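Local coordinates for protein ATP-dependent Clp endopeptidase (Clostridium difficile, PDB 3FES) that probably serves as the regulatory ATPase and unfoldase of a Clp protease, its helical amino-terminal domain being the part likely to receive substrates or adaptor proteins, at residues A129-N132 / D133-A137; F8-R11 / A12-A15; V55-T58 / E59-E63. All blocks are in the same frame, centred on the assembly; numbering follows the deposited sequence.

Interaction 1: A129-N132 / D133-A137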
ATOM      1  N   ALA A 129      13.826   0.853   6.983  1.00 25.75           N
ATOM      2  CA  ALA A 129      13.669  -0.288   7.881  1.00 25.13           C
ATOM      3  C   ALA A 129      14.561  -1.479   7.497  1.00 24.93           C
ATOM      4  O   ALA A 129      14.684  -2.407   8.264  1.00 24.04           O
ATOM      5  CB  ALA A 129      12.179  -0.735   7.935  1.00 25.92           C
ATOM      6  N   GLY A 130      15.150  -1.451   6.307  1.00 25.18           N
ATOM      7  CA  GLY A 130      16.045  -2.520   5.858  1.00 25.20           C
ATOM      8  C   GLY A 130      15.326  -3.790   5.414  1.00 25.78           C
ATOM      9  O   GLY A 130      15.936  -4.861   5.362  1.00 26.17           O
ATOM     10  N   VAL A 131      14.045  -3.686   5.081  1.00 25.44           N
ATOM     11  CA  VAL A 131      13.276  -4.860   4.723  1.00 26.61           C
ATOM     12  C   VAL A 131      12.657  -4.847   3.341  1.00 26.53           C
ATOM     13  O   VAL A 131      11.669  -5.554   3.118  1.00 26.77           O
ATOM     14  CB  VAL A 131      12.145  -5.128   5.743  1.00 27.25           C
ATOM     15  CG1 VAL A 131      12.750  -5.531   7.097  1.00 28.42           C
ATOM     16  CG2 VAL A 131      11.202  -3.950   5.835  1.00 26.03           C
ATOM     17  N   ASN A 132      13.184  -4.050   2.418  1.00 26.45           N
ATOM     18  CA  ASN A 132      12.591  -4.026   1.074  1.00 27.57           C
ATOM     19  C   ASN A 132      12.659  -5.440   0.436  1.00 26.92           C
ATOM     20  O   ASN A 132      11.647  -5.993   0.031  1.00 26.37           O
ATOM     21  CB  ASN A 132      13.236  -2.957   0.158  1.00 28.48           C
ATOM     22  CG  ASN A 132      12.246  -2.413  -0.904  1.00 33.80           C
ATOM     23  OD1 ASN A 132      11.620  -3.174  -1.640  1.00 36.15           O
ATOM     24  ND2 ASN A 132      12.095  -1.076  -0.960  1.00 38.04           N
ATOM     25  N   ASP A 133      13.847  -6.040   0.390  1.00 26.19           N
ATOM     26  CA  ASP A 133      13.943  -7.320  -0.302  1.00 26.50           C
ATOM     27  C   ASP A 133      13.294  -8.432   0.510  1.00 25.94           C
ATOM     28  O   ASP A 133      12.863  -9.425  -0.059  1.00 26.07           O
ATOM     29  CB  ASP A 133      15.408  -7.701  -0.591  1.00 27.11           C
ATOM     30  CG  ASP A 133      16.004  -6.923  -1.779  1.00 30.41           C
ATOM     31  OD1 ASP A 133      15.245  -6.356  -2.613  1.00 36.04           O
ATOM     32  OD2 ASP A 133      17.245  -6.908  -1.894  1.00 34.92           O
ATOM     33  N   ARG A 134      13.288  -8.297   1.840  1.00 24.71           N
ATOM     34  CA  ARG A 134      12.647  -9.296   2.699  1.00 24.44           C
ATOM     35  C   ARG A 134      11.126  -9.289   2.500  1.00 23.28           C
ATOM     36  O   ARG A 134      10.479 -10.337   2.479  1.00 21.71           O
ATOM     37  CB  ARG A 134      13.000  -9.039   4.151  1.00 24.84           C
ATOM     38  CG  ARG A 134      14.504  -9.185   4.389  1.00 27.96           C
ATOM     39  CD  ARG A 134      14.801  -9.673   5.771  1.00 28.69           C
ATOM     40  NE  ARG A 134      14.394 -11.061   5.877  1.00 27.64           N
ATOM     41  CZ  ARG A 134      15.209 -12.088   5.671  1.00 29.79           C
ATOM     42  NH1 ARG A 134      16.489 -11.886   5.367  1.00 29.70           N
ATOM     43  NH2 ARG A 134      14.739 -13.323   5.772  1.00 29.84           N
ATOM     44  N   THR A 135      10.583  -8.092   2.329  1.00 22.19           N
ATOM     45  CA  THR A 135       9.137  -7.921   2.059  1.00 22.42           C
ATOM     46  C   THR A 135       8.796  -8.583   0.739  1.00 22.35           C
ATOM     47  O   THR A 135       7.818  -9.326   0.662  1.00 23.86           O
ATOM     48  CB  THR A 135       8.743  -6.417   2.078  1.00 22.74           C
ATOM     49  OG1 THR A 135       9.059  -5.868   3.363  1.00 24.34           O
ATOM     50  CG2 THR A 135       7.269  -6.222   1.818  1.00 22.63           C
ATOM     51  N   LEU A 136       9.593  -8.323  -0.296  1.00 22.23           N
ATOM     52  CA  LEU A 136       9.417  -8.994  -1.576  1.00 22.44           C
ATOM     53  C   LEU A 136       9.462 -10.531  -1.478  1.00 22.82           C
ATOM     54  O   LEU A 136       8.630 -11.207  -2.069  1.00 23.91           O
ATOM     55  CB  LEU A 136      10.443  -8.500  -2.573  1.00 22.96           C
ATOM     56  CG  LEU A 136      10.290  -9.091  -3.972  1.00 25.44           C
ATOM     57  CD1 LEU A 136       8.933  -8.789  -4.557  1.00 26.34           C
ATOM     58  CD2 LEU A 136      11.425  -8.543  -4.827  1.00 24.67           C
ATOM     59  N   ALA A 137      10.445 -11.063  -0.763  1.00 21.59           N
ATOM     60  CA  ALA A 137      10.562 -12.502  -0.585  1.00 22.18           C
ATOM     61  C   ALA A 137       9.316 -13.076   0.090  1.00 21.58           C
ATOM     62  O   ALA A 137       8.776 -14.066  -0.369  1.00 21.29           O
ATOM     63  CB  ALA A 137      11.823 -12.838   0.222  1.00 19.70           C
TER
HETATM   64  O   HOH W   1      12.904  -5.319  -3.580  1.00 39.93           O
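The carbonyl oxygen of Val131 takes two hydrogen bonds from Thr135, four residues on in the chain. The backbone bond, Thr135 N to Val131 O, is 2.9 Å long; the hydroxyl bond, from Thr135 OG1 to Val131 O, is shorter at 2.6 Å. The two donors lie on opposite faces of the carbonyl plane, each tilted about 30° from it. With chi1 at -59°, Thr135 holds OG1 beside its own backbone N, so one residue supplies both donors, which satisfies the hydroxyl of a residue that is itself buried. The next rung is a nearly straight backbone bond, 3.1 Å from Leu136 N to Asn132 O.

A water joins the exposed flank, donating to Asp133 OD1 at 2.7 Å and to Asn132 OD1 at 3.2 Å. Asn132 uses the other end of its amide, ND2, to reach Asn127 OD1. Side-chain packing is slight: the Val131 CG2 methyl lies 3.8 Å from the hydroxyl oxygen Thr135 OG1, the two side chains slanting past each other.

Gly130, with the positive phi of a Schellman motif, ends helix 120-129, and Val131 is the N-cap of helix 132-142. Thr135 faces inward onto Leu126 of helix 120-129, Ile115 of helix 107-117, and Val51, Leu52 and Val55 of helix 47-55.

Interaction 2: F8-R11 / A12-A15; sequences FTQR and AKKA
Thr9 opens helix 10-25 as its N-cap, its hydroxyl accepting from Ala12 N, 3.0 Å from Thr9 OG1. Chi1 of 61° sets OG1 between the Thr9 backbone N and carbonyl carbon, facing the first turn, whose amides lack the i to i-4 partner of a regular helix. A hydroxyl one bond beyond CB is short enough to turn back to such an amide. The Thr9 carbonyl serves the following amide, with Lys13 N to Thr9 O at 2.9 Å, and regular bonds continue from Lys14 N to Gln10 O and from Ala15 N to Arg11 O.

Lys13 is the side chain to trace outward. Its CB lies against Gln10 O at 3.5 Å. CG passes Thr9 O and also meets Phe8 CB, 4.0 Å away, so that the aliphatic part of the lysine lies over the residue preceding the cap. CD runs on beside the end of Gln10, whose side chain crosses it at a slant, and CE approaches Phe8 O at 3.7 Å. NZ finishes near the Gln10 amide. The extended chain suits this exposed flank, with methylenes against the turn and the charged end at the surface.

On the inner side the small methyl of Ala12 lies 4.0 Å from Phe8 CB and equally near ring atom CD1. Phe8 continues onto Leu90 and Ser93 of helix 84-99 and, together with Ala12, onto Ile110 of helix 107-117. Ala15 packs on Leu40 of helix 33-43, while Arg11 NE makes a salt bridge with Glu45 OE1 just beyond that helix.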
ATOM      1  N   PHE A   8     -10.795  -4.937  -8.435  1.00 23.21           N
ATOM      2  CA  PHE A   8     -10.154  -5.205  -7.132  1.00 22.99           C
ATOM      3  C   PHE A   8     -10.992  -6.151  -6.303  1.00 22.57           C
ATOM      4  O   PHE A   8     -12.222  -6.115  -6.389  1.00 21.97           O
ATOM      5  CB  PHE A   8      -9.951  -3.903  -6.319  1.00 23.08           C
ATOM      6  CG  PHE A   8      -8.905  -2.972  -6.903  1.00 25.07           C
ATOM      7  CD1 PHE A   8      -7.551  -3.257  -6.778  1.00 23.78           C
ATOM      8  CD2 PHE A   8      -9.275  -1.820  -7.584  1.00 26.91           C
ATOM      9  CE1 PHE A   8      -6.572  -2.414  -7.342  1.00 25.42           C
ATOM     10  CE2 PHE A   8      -8.296  -0.978  -8.144  1.00 29.03           C
ATOM     11  CZ  PHE A   8      -6.962  -1.281  -8.029  1.00 27.37           C
ATOM     12  N   THR A   9     -10.344  -6.955  -5.450  1.00 22.40           N
ATOM     13  CA  THR A   9     -11.090  -7.741  -4.449  1.00 22.33           C
ATOM     14  C   THR A   9     -11.678  -6.757  -3.414  1.00 22.63           C
ATOM     15  O   THR A   9     -11.241  -5.575  -3.320  1.00 21.78           O
ATOM     16  CB  THR A   9     -10.170  -8.672  -3.669  1.00 22.84           C
ATOM     17  OG1 THR A   9      -9.211  -7.860  -2.978  1.00 21.17           O
ATOM     18  CG2 THR A   9      -9.450  -9.665  -4.589  1.00 22.19           C
ATOM     19  N   GLN A  10     -12.683  -7.219  -2.672  1.00 21.81           N
ATOM     20  CA  GLN A  10     -13.210  -6.450  -1.546  1.00 23.75           C
ATOM     21  C   GLN A  10     -12.168  -6.017  -0.538  1.00 22.27           C
ATOM     22  O   GLN A  10     -12.213  -4.884  -0.072  1.00 23.09           O
ATOM     23  CB  GLN A  10     -14.299  -7.229  -0.804  1.00 24.14           C
ATOM     24  CG  GLN A  10     -15.431  -7.536  -1.660  1.00 30.75           C
ATOM     25  CD  GLN A  10     -15.996  -6.286  -2.269  1.00 35.49           C
ATOM     26  OE1 GLN A  10     -16.605  -5.468  -1.568  1.00 38.34           O
ATOM     27  NE2 GLN A  10     -15.795  -6.120  -3.581  1.00 34.17           N
ATOM     28  N   ARG A  11     -11.222  -6.901  -0.222  1.00 23.17           N
ATOM     29  CA  ARG A  11     -10.143  -6.565   0.733  1.00 22.51           C
ATOM     30  C   ARG A  11      -9.239  -5.465   0.163  1.00 22.01           C
ATOM     31  O   ARG A  11      -8.805  -4.591   0.899  1.00 21.92           O
ATOM     32  CB  ARG A  11      -9.356  -7.795   1.170  1.00 22.24           C
ATOM     33  CG  ARG A  11     -10.166  -8.786   2.055  1.00 25.04           C
ATOM     34  CD  ARG A  11      -9.217  -9.874   2.606  1.00 28.89           C
ATOM     35  NE  ARG A  11      -9.916 -10.741   3.560  1.00 33.59           N
ATOM     36  CZ  ARG A  11     -10.332 -11.979   3.313  1.00 38.08           C
ATOM     37  NH1 ARG A  11     -10.142 -12.546   2.115  1.00 39.09           N
ATOM     38  NH2 ARG A  11     -10.968 -12.658   4.275  1.00 38.33           N
ATOM     39  N   ALA A  12      -9.008  -5.486  -1.145  1.00 22.69           N
ATOM     40  CA  ALA A  12      -8.146  -4.477  -1.799  1.00 22.41           C
ATOM     41  C   ALA A  12      -8.875  -3.116  -1.820  1.00 22.02           C
ATOM     42  O   ALA A  12      -8.269  -2.079  -1.553  1.00 22.71           O
ATOM     43  CB  ALA A  12      -7.747  -4.933  -3.195  1.00 20.67           C
ATOM     44  N   LYS A  13     -10.178  -3.137  -2.092  1.00 21.05           N
ATOM     45  CA  LYS A  13     -10.964  -1.932  -2.040  1.00 22.03           C
ATOM     46  C   LYS A  13     -10.901  -1.358  -0.616  1.00 22.14           C
ATOM     47  O   LYS A  13     -10.766  -0.152  -0.451  1.00 22.20           O
ATOM     48  CB  LYS A  13     -12.435  -2.215  -2.378  1.00 22.08           C
ATOM     49  CG  LYS A  13     -12.707  -2.327  -3.843  1.00 25.34           C
ATOM     50  CD  LYS A  13     -14.159  -2.822  -4.050  1.00 27.08           C
ATOM     51  CE  LYS A  13     -14.301  -3.233  -5.481  1.00 30.43           C
ATOM     52  NZ  LYS A  13     -15.435  -4.091  -5.636  1.00 32.62           N
ATOM     53  N   LYS A  14     -10.999  -2.216   0.397  1.00 22.53           N
ATOM     54  CA  LYS A  14     -10.953  -1.761   1.790  1.00 23.67           C
ATOM     55  C   LYS A  14      -9.621  -1.116   2.105  1.00 22.88           C
ATOM     56  O   LYS A  14      -9.563  -0.065   2.766  1.00 21.97           O
ATOM     57  CB  LYS A  14     -11.201  -2.903   2.769  1.00 24.63           C
ATOM     58  CG  LYS A  14     -11.183  -2.468   4.256  1.00 27.35           C
ATOM     59  CD  LYS A  14     -12.355  -1.564   4.575  1.00 34.21           C
ATOM     60  CE  LYS A  14     -12.606  -1.448   6.080  1.00 38.46           C
ATOM     61  NZ  LYS A  14     -13.790  -0.511   6.319  1.00 41.91           N
ATOM     62  N   ALA A  15      -8.555  -1.741   1.634  1.00 22.95           N
ATOM     63  CA  ALA A  15      -7.218  -1.186   1.849  1.00 22.45           C
ATOM     64  C   ALA A  15      -7.066   0.213   1.256  1.00 22.05           C
ATOM     65  O   ALA A  15      -6.488   1.104   1.903  1.00 21.93           O
ATOM     66  CB  ALA A  15      -6.124  -2.142   1.314  1.00 21.43           C
TER

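Interaction 3: V55-T58 / E59-E63; sequences VGFT and EAYLE
Leu62 N gives an almost straight backbone bond of 3.2 Å to the carbonyl oxygen Thr58 O, in the first turn of helix 59-70, whose N-cap is Thr58. Just before it Gly56 leaves helix 47-55 with positive phi in a Schellman motif, at backbone angles where a CB would press on the preceding carbonyl oxygen. The Thr58 hydroxyl, one bond beyond CB, stands between the backbone N and the carbonyl carbon (chi1 51°), where OG1 can accept from Tyr61 N, 3.1 Å away; OG1 also lies 3.3 Å from Tyr61 CB.

Phe57 packs on the same turn. Tyr61, with CG anti to its backbone N (chi1 173°), sends its ring back toward the loop, and Tyr61 CD2 meets the edge of the Phe57 ring at CD2, 3.6 Å away. The rings are inclined at 44°, neither parallel nor perpendicular. Leu62 crosses Phe57 at about a right angle, bringing its CD2 methyl to 3.7 Å from Phe57 CD2. The CD2-CE2 side of the Phe57 ring thus meets both partners, which suits a wholly apolar residue in a buried place.

This cluster closes over neighbouring helices: Phe57 and Leu62 reach Leu41 of helix 33-43, Phe57 and Tyr61 touch Ala129 at the end of helix 120-129, and Leu62 also packs on Ile125.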
ATOM      1  N   VAL A  55       7.148  -9.292   8.453  1.00 31.57           N
ATOM      2  CA  VAL A  55       8.478  -8.720   8.383  1.00 32.27           C
ATOM      3  C   VAL A  55       8.708  -7.720   9.514  1.00 32.33           C
ATOM      4  O   VAL A  55       9.837  -7.271   9.707  1.00 32.66           O
ATOM      5  CB  VAL A  55       8.811  -8.062   6.989  1.00 32.13           C
ATOM      6  CG1 VAL A  55       8.435  -9.001   5.823  1.00 33.20           C
ATOM      7  CG2 VAL A  55       8.166  -6.687   6.841  1.00 32.87           C
ATOM      8  N   GLY A  56       7.648  -7.341  10.228  1.00 31.99           N
ATOM      9  CA  GLY A  56       7.820  -6.527  11.439  1.00 32.47           C
ATOM     10  C   GLY A  56       7.136  -5.169  11.594  1.00 32.89           C
ATOM     11  O   GLY A  56       7.247  -4.552  12.650  1.00 32.06           O
ATOM     12  N   PHE A  57       6.438  -4.676  10.571  1.00 32.39           N
ATOM     13  CA  PHE A  57       5.758  -3.390  10.699  1.00 32.81           C
ATOM     14  C   PHE A  57       4.513  -3.446  11.567  1.00 33.39           C
ATOM     15  O   PHE A  57       3.787  -4.455  11.578  1.00 33.56           O
ATOM     16  CB  PHE A  57       5.324  -2.865   9.345  1.00 32.64           C
ATOM     17  CG  PHE A  57       6.458  -2.562   8.431  1.00 33.70           C
ATOM     18  CD1 PHE A  57       6.728  -3.393   7.346  1.00 34.74           C
ATOM     19  CD2 PHE A  57       7.286  -1.473   8.675  1.00 34.88           C
ATOM     20  CE1 PHE A  57       7.788  -3.107   6.502  1.00 35.26           C
ATOM     21  CE2 PHE A  57       8.365  -1.182   7.833  1.00 32.56           C
ATOM     22  CZ  PHE A  57       8.625  -1.994   6.773  1.00 35.26           C
ATOM     23  N   THR A  58       4.243  -2.336  12.244  1.00 32.82           N
ATOM     24  CA  THR A  58       2.960  -2.123  12.918  1.00 33.27           C
ATOM     25  C   THR A  58       2.343  -0.876  12.325  1.00 33.28           C
ATOM     26  O   THR A  58       3.045  -0.086  11.685  1.00 32.07           O
ATOM     27  CB  THR A  58       3.147  -1.844  14.423  1.00 33.50           C
ATOM     28  OG1 THR A  58       4.108  -0.797  14.578  1.00 34.54           O
ATOM     29  CG2 THR A  58       3.642  -3.096  15.155  1.00 33.61           C
ATOM     30  N   GLU A  59       1.047  -0.672  12.544  1.00 33.76           N
ATOM     31  CA  GLU A  59       0.427   0.571  12.120  1.00 35.48           C
ATOM     32  C   GLU A  59       1.087   1.804  12.760  1.00 35.27           C
ATOM     33  O   GLU A  59       1.320   2.813  12.080  1.00 35.24           O
ATOM     34  CB  GLU A  59      -1.051   0.577  12.484  1.00 36.42           C
ATOM     35  CG  GLU A  59      -1.810  -0.619  12.040  1.00 39.31           C
ATOM     36  CD  GLU A  59      -3.276  -0.453  12.351  1.00 45.12           C
ATOM     37  OE1 GLU A  59      -3.652   0.669  12.775  1.00 47.24           O
ATOM     38  OE2 GLU A  59      -4.044  -1.431  12.165  1.00 47.62           O
ATOM     39  N   ALA A  60       1.379   1.721  14.064  1.00 34.89           N
ATOM     40  CA  ALA A  60       2.005   2.820  14.795  1.00 34.35           C
ATOM     41  C   ALA A  60       3.367   3.182  14.218  1.00 34.30           C
ATOM     42  O   ALA A  60       3.667   4.363  14.049  1.00 35.38           O
ATOM     43  CB  ALA A  60       2.115   2.496  16.305  1.00 34.33           C
ATOM     44  N   TYR A  61       4.177   2.182  13.880  1.00 33.10           N
ATOM     45  CA  TYR A  61       5.485   2.462  13.280  1.00 32.72           C
ATOM     46  C   TYR A  61       5.354   3.192  11.939  1.00 32.68           C
ATOM     47  O   TYR A  61       5.985   4.229  11.717  1.00 32.86           O
ATOM     48  CB  TYR A  61       6.307   1.191  13.098  1.00 32.81           C
ATOM     49  CG  TYR A  61       7.591   1.418  12.335  1.00 33.21           C
ATOM     50  CD1 TYR A  61       8.776   1.742  13.001  1.00 34.51           C
ATOM     51  CD2 TYR A  61       7.623   1.332  10.946  1.00 34.61           C
ATOM     52  CE1 TYR A  61       9.967   1.960  12.293  1.00 35.79           C
ATOM     53  CE2 TYR A  61       8.809   1.546  10.225  1.00 33.70           C
ATOM     54  CZ  TYR A  61       9.967   1.858  10.899  1.00 35.58           C
ATOM     55  OH  TYR A  61      11.130   2.066  10.187  1.00 35.01           O
ATOM     56  N   LEU A  62       4.539   2.648  11.045  1.00 32.84           N
ATOM     57  CA  LEU A  62       4.365   3.264   9.720  1.00 32.93           C
ATOM     58  C   LEU A  62       3.859   4.696   9.781  1.00 32.65           C
ATOM     59  O   LEU A  62       4.404   5.591   9.130  1.00 31.98           O
ATOM     60  CB  LEU A  62       3.411   2.434   8.870  1.00 32.91           C
ATOM     61  CG  LEU A  62       3.912   1.119   8.298  1.00 35.99           C
ATOM     62  CD1 LEU A  62       2.798   0.596   7.351  1.00 36.21           C
ATOM     63  CD2 LEU A  62       5.224   1.329   7.536  1.00 35.04           C
ATOM     64  N   GLU A  63       2.793   4.892  10.546  1.00 32.96           N
ATOM     65  CA  GLU A  63       2.284   6.226  10.839  1.00 33.73           C
ATOM     66  C   GLU A  63       3.324   7.190  11.380  1.00 33.17           C
ATOM     67  O   GLU A  63       3.421   8.320  10.899  1.00 33.90           O
ATOM     68  CB  GLU A  63       1.154   6.154  11.829  1.00 34.60           C
ATOM     69  CG  GLU A  63      -0.170   6.306  11.210  1.00 38.22           C
ATOM     70  CD  GLU A  63      -1.250   6.448  12.241  1.00 44.92           C
ATOM     71  OE1 GLU A  63      -2.122   7.325  12.048  1.00 46.36           O
ATOM     72  OE2 GLU A  63      -1.224   5.685  13.248  1.00 46.36           O
TER

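Overall arrangement
All three contacts are helix beginnings in one small helical domain. Interactions 1 and 3 both have a Schellman glycine followed by an N-cap residue that leads into the next helix, but of the two cap residues only Thr58 caps with its side chain. Their centres are 13 Å apart and they touch: Val131 CG2 packs 3.4 Å from Phe57 CZ, and Ala129 CB lies 3.7 Å from Tyr61 OH, so the two interhelical turns pack directly against each other. Interaction 2 stands apart, its centre about 23 Å from that of interaction 1, across the chain's centre, and about 20 Å from that of interaction 3. A bound magnesium ion lies about 3 Å from the nearest atom of the Thr9 side chain, in interaction 2.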